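PDB 6AK1: dimethyl-sulfide monooxygenase from Hyphomicrobium sulfonivorans, which catalyses the NADH- and oxygen-dependent oxidation of dimethyl sulfide to methanethiol and formaldehyde, the first step of dimethyl sulfide degradation, with FMN as cofactor. Local coordinates for residues Thr13-Gln18 against Arg75-Val80; Ser28-Tyr33 against Leu396-Thr401; Ala105-Glu110 against Val134-Leu139; Phe245-Ser250 against Phe278-Val283; Ala303-Met308 against Glu361-Gly366. One frame throughout, in Å; residues are numbered along the deposited sequence.

In the fold
All five contacts belong to the TIM barrel of this luciferase-like monooxygenase. Interactions 3 and 4 each join two neighbouring parallel strands of the barrel sheet and their following loops; their centres lie about 22 Å apart. Interaction 2 holds the loop after strand 6-12 against the loop that follows strand 393-397, a strand paired with strand 276-284 of interaction 4. Interactions 3, 4 and 5 fall inside the chain loop that interaction 2 closes. Interaction 1, about 10 Å from interaction 2 between centres, crosses it along the chain and meets it through Val15 and Tyr398. Interaction 5 is centred about 12 Å from the centre of interaction 1. Segments far apart in sequence thus meet at one barrel.

Interaction 1 of 5, residues Thr13-Gln18 against Arg75-Val80; sequences TCVSHQ and RDADQV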
# COMPACT_ATOMS: atom_id res chain seq x y z
N THR A 13 -9.88 4.51 -3.10
CA THR A 13 -10.71 5.44 -3.86
C THR A 13 -12.14 4.89 -3.98
O THR A 13 -12.67 4.67 -5.07
CB THR A 13 -10.11 5.73 -5.24
OG1 THR A 13 -8.68 5.80 -5.15
CG2 THR A 13 -10.64 7.05 -5.77
N CYS A 14 -12.74 4.65 -2.82
CA CYS A 14 -14.07 4.05 -2.71
C CYS A 14 -14.70 4.50 -1.39
O CYS A 14 -14.09 5.24 -0.63
CB CYS A 14 -13.99 2.53 -2.77
SG CYS A 14 -13.22 1.80 -1.31
N VAL A 15 -15.91 4.01 -1.11
CA VAL A 15 -16.66 4.47 0.06
C VAL A 15 -16.35 3.61 1.28
O VAL A 15 -15.75 4.09 2.26
CB VAL A 15 -18.17 4.50 -0.24
CG1 VAL A 15 -18.94 4.94 1.01
CG2 VAL A 15 -18.48 5.41 -1.43
N SER A 16 -16.76 2.34 1.27
CA SER A 16 -16.50 1.43 2.39
C SER A 16 -15.23 0.63 2.09
O SER A 16 -15.20 -0.17 1.15
CB SER A 16 -17.69 0.51 2.62
OG SER A 16 -18.84 1.23 3.03
N HIS A 17 -14.20 0.84 2.90
CA HIS A 17 -12.89 0.24 2.67
C HIS A 17 -12.65 -0.91 3.63
O HIS A 17 -12.69 -2.08 3.24
CB HIS A 17 -11.80 1.31 2.83
CG HIS A 17 -10.42 0.82 2.52
ND1 HIS A 17 -9.29 1.49 2.96
CD2 HIS A 17 -9.98 -0.25 1.82
CE1 HIS A 17 -8.21 0.84 2.54
NE2 HIS A 17 -8.61 -0.22 1.85
N GLN A 18 -12.37 -0.59 4.88
CA GLN A 18 -12.18 -1.57 5.94
C GLN A 18 -13.36 -1.65 6.91
O GLN A 18 -13.36 -2.52 7.79
CB GLN A 18 -10.89 -1.28 6.71
CG GLN A 18 -9.63 -1.28 5.86
CD GLN A 18 -9.28 -2.68 5.30
OE1 GLN A 18 -9.18 -2.87 4.09
NE2 GLN A 18 -9.07 -3.63 6.20
N ARG A 75 -24.91 -2.36 -2.13
CA ARG A 75 -25.84 -1.68 -1.23
C ARG A 75 -25.10 -0.91 -0.14
O ARG A 75 -25.54 0.16 0.27
CB ARG A 75 -26.82 -2.68 -0.62
CG ARG A 75 -27.86 -3.19 -1.62
CD ARG A 75 -28.79 -4.26 -1.01
NE ARG A 75 -29.60 -3.75 0.11
CZ ARG A 75 -30.73 -3.07 -0.05
NH1 ARG A 75 -31.18 -2.80 -1.27
NH2 ARG A 75 -31.40 -2.63 1.01
N ASP A 76 -23.98 -1.44 0.34
CA ASP A 76 -23.17 -0.77 1.34
C ASP A 76 -21.89 -0.16 0.76
O ASP A 76 -21.02 0.29 1.51
CB ASP A 76 -22.85 -1.75 2.48
CG ASP A 76 -22.18 -1.08 3.66
OD1 ASP A 76 -22.67 -0.02 4.10
OD2 ASP A 76 -21.15 -1.59 4.13
N ALA A 77 -21.77 -0.13 -0.57
CA ALA A 77 -20.63 0.49 -1.25
C ALA A 77 -19.30 -0.08 -0.77
O ALA A 77 -18.32 0.65 -0.58
CB ALA A 77 -20.64 2.02 -1.09
N ASP A 78 -19.25 -1.40 -0.60
CA ASP A 78 -18.07 -2.12 -0.11
C ASP A 78 -17.07 -2.31 -1.25
O ASP A 78 -17.10 -3.32 -1.97
CB ASP A 78 -18.48 -3.44 0.53
CG ASP A 78 -19.51 -3.25 1.63
OD1 ASP A 78 -19.17 -2.65 2.67
OD2 ASP A 78 -20.68 -3.65 1.42
N GLN A 79 -16.18 -1.32 -1.39
CA GLN A 79 -15.13 -1.26 -2.41
C GLN A 79 -15.70 -1.27 -3.83
O GLN A 79 -14.99 -1.56 -4.79
CB GLN A 79 -14.09 -2.37 -2.19
CG GLN A 79 -13.40 -2.24 -0.81
CD GLN A 79 -12.18 -3.15 -0.65
OE1 GLN A 79 -11.63 -3.66 -1.63
NE2 GLN A 79 -11.75 -3.36 0.60
N VAL A 80 -16.99 -0.95 -3.96
CA VAL A 80 -17.59 -0.63 -5.24
C VAL A 80 -18.63 0.47 -4.98
O VAL A 80 -19.42 0.36 -4.04
CB VAL A 80 -18.22 -1.88 -5.93
CG1 VAL A 80 -19.33 -2.51 -5.07
CG2 VAL A 80 -18.74 -1.53 -7.33
O HOH W 1 -17.45 2.45 -2.84
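Ser16 and Gln79 join these two loops, with backbone and side-chain bonds side by side. Ser16 N donates to Ala77 O at 3.0 Å. Gln79 N returns a bond to Ser16 O. Together they make a single beta bridge between Ser16 and Asp78.

The Gln79 side chain can be followed outward. CB lies near Ser16 O. CG passes closer to that oxygen, at 3.4 Å, and also meets the sulfur of Cys14. CG stands anti to the carbonyl carbon (chi1 -61°), and the chain runs extended from there toward His17. At the amide, NE2 donates to His17 O at 3.1 Å, and the bond is nearly straight (164°). The acceptor lies in the amide plane. NE2 also sits at the edge of the His17 ring, 3.8 Å from CD2, with the two planes 60° apart. OE1 is taken by Tyr63 OH, so both ends of the amide are held and its rotation is fixed.

Ser16 OG donates to Asp76 O at 2.8 Å, nearly along the C=O axis. The Asp76 carboxylate has its own partner, the indole NH of Trp23. Val15 CB packs on Ala77 CB at 3.6 Å. A water accepts from Val15 N and donates to Ala77 O, giving that carbonyl a second partner.

Ala77, with positive phi, is the C-prime residue of a Schellman motif ending helix 71-75. The contact thus ties a helix end to the loop after strand 6-12 of the TIM barrel, near Asp58, a probable FMN ligand.

Interaction 2 of 5, residues Ser28-Tyr33 against Leu396-Thr401; sequences SQAARY and LAYAVT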
# COMPACT_ATOMS: atom_id res chain seq x y z
N SER A 28 -19.06 11.27 8.39
CA SER A 28 -18.24 10.64 7.37
C SER A 28 -18.41 11.34 6.03
O SER A 28 -19.53 11.58 5.56
CB SER A 28 -18.58 9.16 7.21
OG SER A 28 -17.62 8.52 6.39
N GLN A 29 -17.27 11.64 5.40
CA GLN A 29 -17.22 12.06 4.01
C GLN A 29 -16.70 10.94 3.09
O GLN A 29 -16.22 11.23 1.99
CB GLN A 29 -16.37 13.32 3.87
CG GLN A 29 -16.88 14.47 4.74
CD GLN A 29 -16.04 15.71 4.60
OE1 GLN A 29 -15.58 16.03 3.52
NE2 GLN A 29 -15.82 16.41 5.71
N ALA A 30 -16.82 9.69 3.52
CA ALA A 30 -16.41 8.56 2.68
C ALA A 30 -17.10 8.60 1.32
O ALA A 30 -16.49 8.27 0.30
CB ALA A 30 -16.72 7.23 3.37
N ALA A 31 -18.37 9.02 1.30
CA ALA A 31 -19.11 9.09 0.05
C ALA A 31 -18.55 10.12 -0.93
O ALA A 31 -19.03 10.18 -2.07
CB ALA A 31 -20.59 9.39 0.33
N ARG A 32 -17.55 10.93 -0.54
CA ARG A 32 -16.92 11.90 -1.43
C ARG A 32 -15.65 11.37 -2.09
O ARG A 32 -14.85 12.16 -2.60
CB ARG A 32 -16.59 13.19 -0.67
CG ARG A 32 -17.78 13.86 0.01
CD ARG A 32 -17.37 15.21 0.60
NE ARG A 32 -17.12 16.21 -0.46
CZ ARG A 32 -16.44 17.33 -0.26
NH1 ARG A 32 -15.90 17.59 0.94
NH2 ARG A 32 -16.27 18.19 -1.26
N TYR A 33 -15.44 10.05 -2.08
CA TYR A 33 -14.30 9.46 -2.76
C TYR A 33 -14.16 9.98 -4.20
O TYR A 33 -13.06 9.99 -4.76
CB TYR A 33 -14.45 7.93 -2.78
CG TYR A 33 -15.41 7.52 -3.87
CD1 TYR A 33 -16.79 7.60 -3.70
CD2 TYR A 33 -14.93 7.13 -5.11
CE1 TYR A 33 -17.66 7.29 -4.74
CE2 TYR A 33 -15.78 6.81 -6.13
CZ TYR A 33 -17.15 6.88 -5.95
OH TYR A 33 -17.95 6.56 -7.02
N LEU A 396 -3.05 3.32 9.21
CA LEU A 396 -4.22 3.68 10.00
C LEU A 396 -5.46 3.70 9.11
O LEU A 396 -5.64 4.61 8.29
CB LEU A 396 -3.99 5.04 10.66
CG LEU A 396 -2.75 4.98 11.57
CD1 LEU A 396 -2.28 6.33 12.00
CD2 LEU A 396 -3.07 4.12 12.79
N ALA A 397 -6.30 2.68 9.26
CA ALA A 397 -7.56 2.61 8.54
C ALA A 397 -8.62 3.46 9.23
O ALA A 397 -8.50 3.80 10.41
CB ALA A 397 -8.04 1.15 8.45
N TYR A 398 -9.67 3.79 8.49
CA TYR A 398 -10.70 4.65 9.04
C TYR A 398 -11.99 3.88 9.30
O TYR A 398 -12.32 2.92 8.60
CB TYR A 398 -10.95 5.86 8.12
CG TYR A 398 -11.50 5.59 6.73
CD1 TYR A 398 -12.86 5.40 6.53
CD2 TYR A 398 -10.67 5.60 5.61
CE1 TYR A 398 -13.38 5.17 5.27
CE2 TYR A 398 -11.18 5.38 4.32
CZ TYR A 398 -12.53 5.18 4.16
OH TYR A 398 -13.05 4.96 2.90
N ALA A 399 -12.70 4.31 10.34
CA ALA A 399 -14.12 3.98 10.48
C ALA A 399 -14.97 5.09 9.87
O ALA A 399 -15.90 4.82 9.10
CB ALA A 399 -14.49 3.79 11.95
N VAL A 400 -14.65 6.33 10.21
CA VAL A 400 -15.21 7.50 9.54
C VAL A 400 -14.04 8.34 9.05
O VAL A 400 -12.97 8.37 9.67
CB VAL A 400 -16.14 8.33 10.45
CG1 VAL A 400 -17.29 7.48 10.96
CG2 VAL A 400 -15.38 8.95 11.59
N THR A 401 -14.23 9.01 7.93
CA THR A 401 -13.18 9.82 7.34
C THR A 401 -13.80 11.17 7.03
O THR A 401 -14.95 11.23 6.60
CB THR A 401 -12.59 9.13 6.07
OG1 THR A 401 -11.59 9.96 5.47
CG2 THR A 401 -13.67 8.84 5.06
O HOH W 2 -16.79 6.11 6.81
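Ser28 OG is gripped from two directions: Ala30 N donates to it at 3.2 Å, and a water lies 2.6 Å away. The first bond makes an ST turn in the loop that follows strand 6-12 of the TIM barrel. The water donates in turn to Ala399 O and so bridges the two segments. OG lies anti to the backbone N (chi1 -169°), which lets it reach both partners. Ser28 CB rests against Val400 CB at 4.1 Å. An alanine here is likely to leave Ala30 N without this acceptor and the bridging water without its link to the loop.

The direct backbone bond runs from Gln29 N to Thr401 O. It is short, 2.6 Å, and almost straight at 170°. Ser28 CA brings a CA-H contact to the same oxygen. Gln29 OE1 turns back within its own loop and accepts from Arg32 NH1, in the guanidinium plane; Asp35 pairs with Arg32 NE.

Tyr398 OH reaches beyond this contact to Val15 O, and Thr401 OG1 is bonded to Tyr38 OH. The Thr401 methyl packs on Ala30: CG2 stands 3.6 Å from Ala30 N and 3.8 Å from Ala30 CB.

Interaction 3 of 5, residues Ala105-Glu110 against Val134-Leu139; sequences AAITFE and VVSSYL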
# COMPACT_ATOMS: atom_id res chain seq x y z
N ALA A 105 -0.94 -0.60 -7.74
CA ALA A 105 -1.14 -0.97 -9.14
C ALA A 105 -0.76 -2.43 -9.33
O ALA A 105 0.32 -2.85 -8.93
CB ALA A 105 -0.32 -0.07 -10.08
N ALA A 106 -1.67 -3.20 -9.92
CA ALA A 106 -1.43 -4.62 -10.10
C ALA A 106 -0.53 -4.88 -11.31
O ALA A 106 -0.53 -4.13 -12.29
CB ALA A 106 -2.75 -5.38 -10.25
N ILE A 107 0.24 -5.97 -11.22
CA ILE A 107 1.09 -6.43 -12.31
C ILE A 107 0.39 -7.48 -13.17
O ILE A 107 0.96 -7.94 -14.16
CB ILE A 107 2.41 -6.98 -11.75
CG1 ILE A 107 2.18 -8.30 -11.01
CG2 ILE A 107 3.03 -5.97 -10.79
CD1 ILE A 107 3.44 -8.86 -10.34
N THR A 108 -0.85 -7.83 -12.83
CA THR A 108 -1.56 -8.92 -13.49
C THR A 108 -2.05 -8.51 -14.88
O THR A 108 -2.09 -9.34 -15.80
CB THR A 108 -2.76 -9.35 -12.63
OG1 THR A 108 -2.30 -9.72 -11.32
CG2 THR A 108 -3.50 -10.51 -13.25
N PHE A 109 -2.47 -7.27 -15.06
CA PHE A 109 -3.11 -6.88 -16.30
C PHE A 109 -2.33 -5.86 -17.11
O PHE A 109 -2.46 -5.84 -18.34
CB PHE A 109 -4.52 -6.33 -16.02
CG PHE A 109 -5.36 -7.24 -15.16
CD1 PHE A 109 -5.79 -8.48 -15.65
CD2 PHE A 109 -5.70 -6.88 -13.86
CE1 PHE A 109 -6.57 -9.33 -14.86
CE2 PHE A 109 -6.47 -7.71 -13.06
CZ PHE A 109 -6.90 -8.94 -13.56
N GLU A 110 -1.52 -5.03 -16.47
CA GLU A 110 -0.84 -3.94 -17.15
C GLU A 110 0.57 -4.36 -17.55
O GLU A 110 1.33 -4.87 -16.71
CB GLU A 110 -0.80 -2.69 -16.28
CG GLU A 110 -0.50 -1.45 -17.09
CD GLU A 110 -0.66 -0.18 -16.29
OE1 GLU A 110 -0.14 0.86 -16.76
OE2 GLU A 110 -1.30 -0.22 -15.21
N VAL A 134 2.91 -2.87 -4.87
CA VAL A 134 2.92 -3.95 -5.86
C VAL A 134 1.93 -5.04 -5.44
O VAL A 134 2.15 -5.74 -4.45
CB VAL A 134 4.34 -4.52 -5.99
CG1 VAL A 134 4.40 -5.56 -7.10
CG2 VAL A 134 5.32 -3.40 -6.19
N VAL A 135 0.88 -5.24 -6.23
CA VAL A 135 -0.10 -6.27 -5.91
C VAL A 135 -0.27 -7.20 -7.11
O VAL A 135 0.09 -6.87 -8.25
CB VAL A 135 -1.46 -5.69 -5.47
CG1 VAL A 135 -1.28 -4.65 -4.37
CG2 VAL A 135 -2.22 -5.08 -6.63
N SER A 136 -0.78 -8.40 -6.82
CA SER A 136 -1.22 -9.37 -7.82
C SER A 136 -2.72 -9.57 -7.65
O SER A 136 -3.16 -10.25 -6.71
CB SER A 136 -0.47 -10.70 -7.68
OG SER A 136 0.93 -10.50 -7.48
N SER A 137 -3.51 -8.96 -8.54
CA SER A 137 -4.97 -8.98 -8.44
C SER A 137 -5.50 -10.40 -8.28
O SER A 137 -5.02 -11.34 -8.91
CB SER A 137 -5.60 -8.34 -9.68
OG SER A 137 -6.97 -8.71 -9.81
N TYR A 138 -6.53 -10.54 -7.45
CA TYR A 138 -7.08 -11.87 -7.19
C TYR A 138 -8.59 -11.96 -7.31
O TYR A 138 -9.09 -13.08 -7.47
CB TYR A 138 -6.66 -12.37 -5.80
CG TYR A 138 -7.30 -11.65 -4.64
CD1 TYR A 138 -6.84 -10.40 -4.24
CD2 TYR A 138 -8.36 -12.22 -3.93
CE1 TYR A 138 -7.43 -9.73 -3.18
CE2 TYR A 138 -8.96 -11.55 -2.87
CZ TYR A 138 -8.48 -10.31 -2.49
OH TYR A 138 -9.05 -9.65 -1.43
N LEU A 139 -9.34 -10.86 -7.25
CA LEU A 139 -10.79 -10.98 -7.27
C LEU A 139 -11.26 -11.42 -8.66
O LEU A 139 -10.80 -10.92 -9.69
CB LEU A 139 -11.45 -9.66 -6.86
CG LEU A 139 -11.28 -9.30 -5.37
CD1 LEU A 139 -11.85 -7.93 -5.10
CD2 LEU A 139 -11.93 -10.34 -4.45
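Ala106 and Val135 form the tight part of this contact. Ala106 CB lies 3.7 Å from Val135 CG2, and Ala106 CA brings a CA-H contact to Val135 O at 3.3 Å. Ile107 N donates to the same carbonyl at 3.1 Å, with an N-H...O angle of 158°. One oxygen therefore receives both the amide and the CA-H. Beside it, Ile107 CG2 meets Val134 CG1 at 4.0 Å. Ile107 CG1 sits between the backbone N and the carbonyl carbon (chi1 70°), and this leaves CG2 to face the valine. Ala161 and Tyr164 of helix 157-174 also touch Ile107.

The strands are parallel neighbours joined by helix 112-126, a beta-alpha-beta unit of the TIM barrel. Val135 lies close to Thr104, a probable FMN ligand.

A second close patch lies past the strand ends. Phe109 meets Ser137 with its rim: CE2 is 3.4 Å from OG, which lies near the ring plane. Thr108 CG2 lies over one face of that ring, toward its rim. Ala142 and Ile146 of helix 140-146 also touch Phe109. The loose side is at Ser136, which is exposed; its OG approaches Ile107 CD1 no nearer than 4.1 Å. Next to it, Ser137 N makes only a weak bond to Thr108 OG1, bent to 121°.

Interaction 4 of 5, residues Phe245-Ser250 against Phe278-Val283; sequences FILTTS and FMLLTV
Phe245 and Leu280 form the apolar centre of this contact. Phe245 CE1 touches Leu280 CB at 3.7 Å, and CZ lies slightly farther from the same carbon. A chi1 of 180° sets Phe245 CG opposite its own backbone N, which carries the ring across to the neighbouring strand. The ring meets that strand with its edge: Phe278 O and Leu280 CA lie in its plane, and CD1 is 3.4 Å from the oxygen. Leu280 also reaches Leu247, where CD2 and CD1 meet at 3.7 Å with the side chains side by side. The opposite face of the sheet carries Ile246 and Met279. Ile246 CG1 packs on Met279 CB at 3.9 Å, and Thr248 CG2 lies against that same CB. A serine in place of Phe245 would probably open a gap beside Leu280 and leave that leucine's CB without its aromatic partner.

The backbone bonds come next. Ile246 N donates to Phe278 O at 2.7 Å and 168°. Leu280 N answers to Ile246 O at 3.1 Å. This alternation is that of parallel strands.

At the polar edge the segments part, and a water fills in. It accepts from Thr248 N at 2.8 Å and donates to Leu280 O. Thr248 OG1 turns to Gln253 instead.

The pair belongs to the beta-alpha-beta unit of strand 243-246, helix 251-267 and strand 276-284 in the TIM barrel. Ile257 and Ile261 of the helix pack on Ile246, and Trp385 of helix 375-388 touches Met279. On the other face, Phe10 meets Phe245 edge-to-face, and Ala397 of strand 393-397 touches Leu280.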
# COMPACT_ATOMS: atom_id res chain seq x y z
N PHE A 245 3.53 -4.26 4.23
CA PHE A 245 2.24 -4.00 4.85
C PHE A 245 1.69 -5.34 5.33
O PHE A 245 1.41 -6.23 4.52
CB PHE A 245 1.32 -3.31 3.84
CG PHE A 245 -0.06 -2.99 4.35
CD1 PHE A 245 -0.32 -2.86 5.71
CD2 PHE A 245 -1.10 -2.82 3.45
CE1 PHE A 245 -1.61 -2.56 6.17
CE2 PHE A 245 -2.39 -2.52 3.91
CZ PHE A 245 -2.64 -2.38 5.27
N ILE A 246 1.58 -5.51 6.65
CA ILE A 246 1.23 -6.80 7.23
C ILE A 246 -0.11 -6.71 7.95
O ILE A 246 -0.57 -5.65 8.37
CB ILE A 246 2.31 -7.33 8.19
CG1 ILE A 246 2.47 -6.40 9.40
CG2 ILE A 246 3.62 -7.55 7.47
CD1 ILE A 246 3.25 -7.03 10.53
N LEU A 247 -0.72 -7.87 8.10
CA LEU A 247 -1.96 -8.04 8.86
C LEU A 247 -1.64 -8.92 10.06
O LEU A 247 -1.34 -10.10 9.90
CB LEU A 247 -3.04 -8.66 7.98
CG LEU A 247 -4.39 -8.89 8.64
CD1 LEU A 247 -4.90 -7.58 9.21
CD2 LEU A 247 -5.37 -9.46 7.61
N THR A 248 -1.65 -8.34 11.26
CA THR A 248 -1.40 -9.12 12.48
C THR A 248 -2.43 -8.77 13.55
O THR A 248 -2.81 -7.61 13.71
CB THR A 248 0.02 -8.89 13.01
OG1 THR A 248 0.15 -9.53 14.29
CG2 THR A 248 0.34 -7.41 13.14
N THR A 249 -2.88 -9.80 14.28
CA THR A 249 -4.01 -9.66 15.18
C THR A 249 -3.62 -9.63 16.65
O THR A 249 -4.49 -9.42 17.50
CB THR A 249 -5.04 -10.79 14.94
OG1 THR A 249 -4.41 -12.07 15.05
CG2 THR A 249 -5.65 -10.65 13.56
N SER A 250 -2.35 -9.84 16.97
CA SER A 250 -1.93 -9.70 18.36
C SER A 250 -0.45 -9.33 18.40
O SER A 250 0.29 -9.60 17.45
CB SER A 250 -2.18 -10.99 19.16
OG SER A 250 -1.25 -12.00 18.80
N PHE A 278 4.74 -2.12 8.28
CA PHE A 278 3.56 -1.37 8.67
C PHE A 278 2.42 -2.35 8.86
O PHE A 278 2.20 -3.23 8.02
CB PHE A 278 3.18 -0.33 7.60
CG PHE A 278 4.32 0.53 7.16
CD1 PHE A 278 5.16 1.10 8.10
CD2 PHE A 278 4.56 0.76 5.81
CE1 PHE A 278 6.23 1.91 7.70
CE2 PHE A 278 5.62 1.57 5.39
CZ PHE A 278 6.46 2.14 6.34
N MET A 279 1.69 -2.21 9.96
CA MET A 279 0.59 -3.11 10.24
C MET A 279 -0.73 -2.36 10.11
O MET A 279 -0.81 -1.17 10.39
CB MET A 279 0.71 -3.73 11.64
CG MET A 279 0.73 -2.71 12.77
SD MET A 279 0.66 -3.45 14.42
CE MET A 279 -1.10 -3.78 14.59
N LEU A 280 -1.75 -3.08 9.69
CA LEU A 280 -3.09 -2.52 9.65
C LEU A 280 -3.61 -2.32 11.08
O LEU A 280 -3.45 -3.19 11.94
CB LEU A 280 -4.01 -3.44 8.85
CG LEU A 280 -5.52 -3.17 8.93
CD1 LEU A 280 -5.80 -1.85 8.26
CD2 LEU A 280 -6.30 -4.28 8.25
N LEU A 281 -4.21 -1.15 11.32
CA LEU A 281 -4.75 -0.81 12.63
C LEU A 281 -5.80 0.28 12.45
O LEU A 281 -5.62 1.19 11.63
CB LEU A 281 -3.67 -0.31 13.59
CG LEU A 281 -4.10 -0.00 15.04
CD1 LEU A 281 -4.55 -1.29 15.79
CD2 LEU A 281 -2.96 0.64 15.78
N THR A 282 -6.90 0.15 13.19
CA THR A 282 -7.94 1.17 13.27
C THR A 282 -7.98 1.72 14.69
O THR A 282 -8.17 0.96 15.65
CB THR A 282 -9.30 0.58 12.89
OG1 THR A 282 -9.21 -0.02 11.60
CG2 THR A 282 -10.37 1.68 12.90
N VAL A 283 -7.85 3.03 14.83
CA VAL A 283 -7.82 3.70 16.11
C VAL A 283 -9.08 4.54 16.25
O VAL A 283 -9.33 5.44 15.43
CB VAL A 283 -6.56 4.56 16.26
CG1 VAL A 283 -6.60 5.35 17.58
CG2 VAL A 283 -5.32 3.70 16.18
O HOH W 3 -2.45 -5.65 11.49

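Interaction 5 of 5, residues Ala303-Met308 against Glu361-Gly366; sequences ANPEGM and ERCIGG
Ala303 opens the contact with its methyl group against Cys363. The two CB atoms are 3.5 Å apart, tighter than usual for carbons, and Ala303 CB also touches the cysteine sulfur. Asn304 follows with its backbone: its O lies 3.6 Å from Cys363 SG. The side chain of Asn304 serves its own helix instead: OD1 accepts from Gly307 N at 3.0 Å, an N-cap bond at the start of helix 305-316. Gly307 N approaches OD1 from above the plane of the amide carbonyl. Pro305 is the first residue of the helix, and its CA comes within 3.5 Å of Cys363 SG. Glu306 points away and pairs with Arg67 and Tyr66.

One turn on, Met308 returns to the contact. Its CB meets Cys363 SG at 3.9 Å, so the sulfur is touched in turn by Ala303, Asn304, Pro305 and Met308. With chi1 at -172° the Met308 chain leaves opposite its own backbone N, then bends at chi2 and chi3. The bends fold the thioether over the backbone at Arg362 and Cys363. CE reaches Arg362 O at 3.5 Å and lies near Cys363 O. SD passes 4.1 Å from Gly366 CA. Gly366 has positive phi, which favours glycine, and its O is bonded to Tyr312 OH.

Arg362 contributes its carbonyl here, while its NH2 makes weak bonds to Gly366 O and Gly368 O. The arrangement joins the capped N-terminus of one helix to the end of another, in the region linking strands 276-284 and 370-372 of the TIM barrel, away from the FMN site.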
# COMPACT_ATOMS: atom_id res chain seq x y z
N ALA A 303 -23.56 0.21 11.77
CA ALA A 303 -22.93 -0.93 11.10
C ALA A 303 -23.89 -1.58 10.11
O ALA A 303 -25.10 -1.63 10.34
CB ALA A 303 -22.48 -1.95 12.14
N ASN A 304 -23.34 -2.06 8.99
CA ASN A 304 -24.09 -2.89 8.04
C ASN A 304 -23.43 -4.26 8.03
O ASN A 304 -22.44 -4.48 7.31
CB ASN A 304 -24.11 -2.27 6.64
CG ASN A 304 -25.08 -3.00 5.70
OD1 ASN A 304 -25.21 -4.23 5.75
ND2 ASN A 304 -25.77 -2.25 4.85
N PRO A 305 -23.94 -5.22 8.82
CA PRO A 305 -23.30 -6.55 8.87
C PRO A 305 -23.27 -7.25 7.53
O PRO A 305 -22.29 -7.95 7.23
CB PRO A 305 -24.17 -7.31 9.89
CG PRO A 305 -24.84 -6.23 10.74
CD PRO A 305 -25.07 -5.08 9.78
N GLU A 306 -24.29 -7.08 6.70
CA GLU A 306 -24.25 -7.69 5.37
C GLU A 306 -23.20 -7.05 4.47
O GLU A 306 -22.73 -7.70 3.54
CB GLU A 306 -25.64 -7.64 4.74
CG GLU A 306 -26.59 -8.64 5.40
CD GLU A 306 -27.58 -9.27 4.43
OE1 GLU A 306 -28.70 -8.74 4.30
OE2 GLU A 306 -27.24 -10.28 3.79
N GLY A 307 -22.81 -5.80 4.73
CA GLY A 307 -21.68 -5.23 4.03
C GLY A 307 -20.35 -5.84 4.44
O GLY A 307 -19.46 -6.05 3.60
N MET A 308 -20.18 -6.14 5.73
CA MET A 308 -18.94 -6.79 6.16
C MET A 308 -18.89 -8.25 5.71
O MET A 308 -17.80 -8.80 5.51
CB MET A 308 -18.79 -6.68 7.67
CG MET A 308 -17.44 -7.15 8.20
SD MET A 308 -15.99 -6.44 7.35
CE MET A 308 -16.20 -4.69 7.68
N GLU A 361 -19.64 -6.43 15.56
CA GLU A 361 -18.45 -5.74 16.07
C GLU A 361 -17.40 -5.57 14.98
O GLU A 361 -16.70 -4.56 14.94
CB GLU A 361 -17.85 -6.48 17.26
CG GLU A 361 -18.73 -6.55 18.49
CD GLU A 361 -18.34 -5.53 19.56
OE1 GLU A 361 -19.21 -4.71 19.92
OE2 GLU A 361 -17.18 -5.57 20.03
N ARG A 362 -17.25 -6.58 14.12
CA ARG A 362 -16.22 -6.53 13.08
C ARG A 362 -16.58 -5.58 11.93
O ARG A 362 -15.73 -5.32 11.08
CB ARG A 362 -15.94 -7.94 12.54
CG ARG A 362 -15.46 -8.95 13.61
CD ARG A 362 -14.37 -8.37 14.54
NE ARG A 362 -13.27 -7.81 13.77
CZ ARG A 362 -12.43 -6.89 14.22
NH1 ARG A 362 -12.56 -6.44 15.46
NH2 ARG A 362 -11.47 -6.41 13.43
N CYS A 363 -17.80 -5.02 11.92
CA CYS A 363 -18.11 -3.98 10.94
C CYS A 363 -17.17 -2.78 11.04
O CYS A 363 -17.18 -1.95 10.13
CB CYS A 363 -19.55 -3.51 11.10
SG CYS A 363 -20.75 -4.67 10.43
N ILE A 364 -16.39 -2.66 12.11
CA ILE A 364 -15.26 -1.74 12.20
C ILE A 364 -13.99 -2.56 12.31
O ILE A 364 -13.86 -3.40 13.21
CB ILE A 364 -15.38 -0.80 13.41
CG1 ILE A 364 -16.55 0.16 13.24
CG2 ILE A 364 -14.06 -0.04 13.60
CD1 ILE A 364 -16.77 1.03 14.45
N GLY A 365 -13.04 -2.31 11.41
CA GLY A 365 -11.72 -2.89 11.50
C GLY A 365 -11.44 -3.96 10.48
O GLY A 365 -10.27 -4.27 10.22
N GLY A 366 -12.47 -4.54 9.88
CA GLY A 366 -12.29 -5.58 8.88
C GLY A 366 -11.73 -6.85 9.47
O GLY A 366 -12.38 -7.51 10.29